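Local coordinates for natterin-like protein (PDB 6IUL), which is a lamprey immune cytotoxin that probably recognises cell-surface glycans through a jacalin-like lectin domain and forms pores through an aerolysin-like module, at residues A27-K32 and S208-S213. Residues are numbered along the deposited sequence; the frame is centred on the assembly and turned at random.
Sequences AATLQK and STFSLS
Phe210 and the two threonines Thr29 and Thr209 carry this small buried contact, with a water set between the hydroxyls. From CB of Phe210, chi1 -55° sets CG anti to the carbonyl carbon, beside the backbone N, and carries the ring toward Ala27 and Thr29. CE2 comes 4.2 Å from Ala27 O, which sits at the ring edge, near its plane. CZ, the tip, reaches CG2 of Thr29 at 4.3 Å, an oblique approach. Over one face, above the ring centre, lies the methyl CG2 of the preceding Thr209, 3.8 Å from the plane. Ile143 and Ile146 of strand 135-155 and Ile283 of strand 260-285 also pack against Phe210. The contact spans the junction of the two modules: residues 27-32 enter a strand of the jacalin-like lectin domain, whereas 208-213 lead from a short helix into a strand of the aerolysin-like, ETX/MTX2 part. Thr29 and Thr209 reach toward each other tip to tip, but their OG1 atoms stay 4.0 Å apart, too far for a direct hydrogen bond. The water bridges them, 2.8 Å from Thr29 OG1 and 3.2 Å from Thr209 OG1. Thr209 OG1 also hydrogen-bonds Lys205 O, four residues earlier, just before the short helix 206-209, while the backbone N of Thr29 is bonded to Thr50 OG1 of the lectin domain.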
loop_
_atom_site.group_PDB
_atom_site.type_symbol
_atom_site.label_atom_id
_atom_site.label_comp_id
_atom_site.label_asym_id
_atom_site.label_seq_id
_atom_site.Cartn_x
_atom_site.Cartn_y
_atom_site.Cartn_z
ATOM N N ALA A 27 2.531 -1.275 -25.754
ATOM C CA ALA A 27 2.215 -0.076 -24.950
ATOM C C ALA A 27 3.435 0.678 -24.427
ATOM O O ALA A 27 3.417 1.269 -23.341
ATOM C CB ALA A 27 1.297 -0.458 -23.792
ATOM N N ALA A 28 4.518 0.639 -25.189
ATOM C CA ALA A 28 5.686 1.441 -24.868
ATOM C C ALA A 28 5.400 2.879 -25.301
ATOM O O ALA A 28 4.786 3.093 -26.334
ATOM C CB ALA A 28 6.923 0.907 -25.571
ATOM N N THR A 29 5.848 3.843 -24.508
ATOM C CA THR A 29 5.496 5.208 -24.707
ATOM C C THR A 29 6.719 6.115 -24.861
ATOM O O THR A 29 7.845 5.734 -24.654
ATOM C CB THR A 29 4.640 5.715 -23.525
ATOM O OG1 THR A 29 5.341 5.575 -22.297
ATOM C CG2 THR A 29 3.339 4.939 -23.437
ATOM N N LEU A 30 6.468 7.345 -25.250
ATOM C CA LEU A 30 7.515 8.307 -25.509
ATOM C C LEU A 30 8.241 8.647 -24.222
ATOM O O LEU A 30 7.612 9.089 -23.283
ATOM C CB LEU A 30 6.914 9.579 -26.120
ATOM C CG LEU A 30 7.898 10.722 -26.363
ATOM C CD1 LEU A 30 8.921 10.330 -27.434
ATOM C CD2 LEU A 30 7.157 12.008 -26.747
ATOM N N GLN A 31 9.561 8.460 -24.209
ATOM C CA GLN A 31 10.392 8.776 -23.062
ATOM C C GLN A 31 11.242 10.015 -23.303
ATOM O O GLN A 31 11.417 10.847 -22.400
ATOM C CB GLN A 31 11.310 7.604 -22.687
ATOM C CG GLN A 31 12.151 7.962 -21.467
ATOM C CD GLN A 31 12.797 6.818 -20.732
ATOM O OE1 GLN A 31 12.599 5.639 -21.041
ATOM N NE2 GLN A 31 13.661 7.185 -19.785
ATOM N N LYS A 32 11.768 10.137 -24.517
ATOM C CA LYS A 32 12.676 11.187 -24.830
ATOM C C LYS A 32 12.593 11.580 -26.311
ATOM O O LYS A 32 12.437 10.742 -27.175
ATOM C CB LYS A 32 14.089 10.722 -24.492
ATOM C CG LYS A 32 15.193 11.771 -24.604
ATOM C CD LYS A 32 16.546 11.118 -24.224
ATOM C CE LYS A 32 17.690 12.087 -24.298
ATOM N NZ LYS A 32 18.927 11.487 -23.687
ATOM N N SER A 208 3.884 3.591 -13.882
ATOM C CA SER A 208 3.878 5.052 -13.650
ATOM C C SER A 208 3.030 5.820 -14.699
ATOM O O SER A 208 2.467 6.856 -14.388
ATOM C CB SER A 208 5.307 5.580 -13.593
ATOM O OG SER A 208 6.023 5.198 -14.736
ATOM N N THR A 209 2.917 5.289 -15.917
ATOM C CA THR A 209 2.240 6.021 -17.021
ATOM C C THR A 209 0.732 5.837 -16.919
ATOM O O THR A 209 -0.034 6.786 -17.123
ATOM C CB THR A 209 2.734 5.513 -18.386
ATOM O OG1 THR A 209 4.120 5.801 -18.491
ATOM C CG2 THR A 209 2.000 6.125 -19.554
ATOM N N PHE A 210 0.305 4.607 -16.609
ATOM C CA PHE A 210 -1.097 4.292 -16.472
ATOM C C PHE A 210 -1.488 4.056 -15.025
ATOM O O PHE A 210 -0.619 3.837 -14.191
ATOM C CB PHE A 210 -1.405 3.044 -17.317
ATOM C CG PHE A 210 -0.992 3.179 -18.755
ATOM C CD1 PHE A 210 -1.744 3.939 -19.654
ATOM C CD2 PHE A 210 0.150 2.558 -19.217
ATOM C CE1 PHE A 210 -1.327 4.097 -20.957
ATOM C CE2 PHE A 210 0.564 2.693 -20.534
ATOM C CZ PHE A 210 -0.191 3.450 -21.412
ATOM N N SER A 211 -2.788 4.085 -14.708
ATOM C CA SER A 211 -3.219 3.599 -13.402
ATOM C C SER A 211 -3.675 2.145 -13.559
ATOM O O SER A 211 -4.770 1.844 -14.031
ATOM C CB SER A 211 -4.286 4.486 -12.744
ATOM O OG SER A 211 -5.517 4.272 -13.308
ATOM N N LEU A 212 -2.789 1.236 -13.206
ATOM C CA LEU A 212 -3.008 -0.205 -13.449
ATOM C C LEU A 212 -3.833 -0.848 -12.332
ATOM O O LEU A 212 -3.638 -0.518 -11.160
ATOM C CB LEU A 212 -1.664 -0.932 -13.504
ATOM C CG LEU A 212 -0.720 -0.508 -14.605
ATOM C CD1 LEU A 212 0.581 -1.222 -14.480
ATOM C CD2 LEU A 212 -1.310 -0.749 -15.987
ATOM N N SER A 213 -4.779 -1.700 -12.700
ATOM C CA SER A 213 -5.321 -2.687 -11.788
ATOM C C SER A 213 -5.191 -4.065 -12.429
ATOM O O SER A 213 -5.049 -4.192 -13.651
ATOM C CB SER A 213 -6.773 -2.396 -11.373
ATOM O OG SER A 213 -7.574 -2.299 -12.495
HETATM O O HOH W 1 4.930 3.475 -20.484
#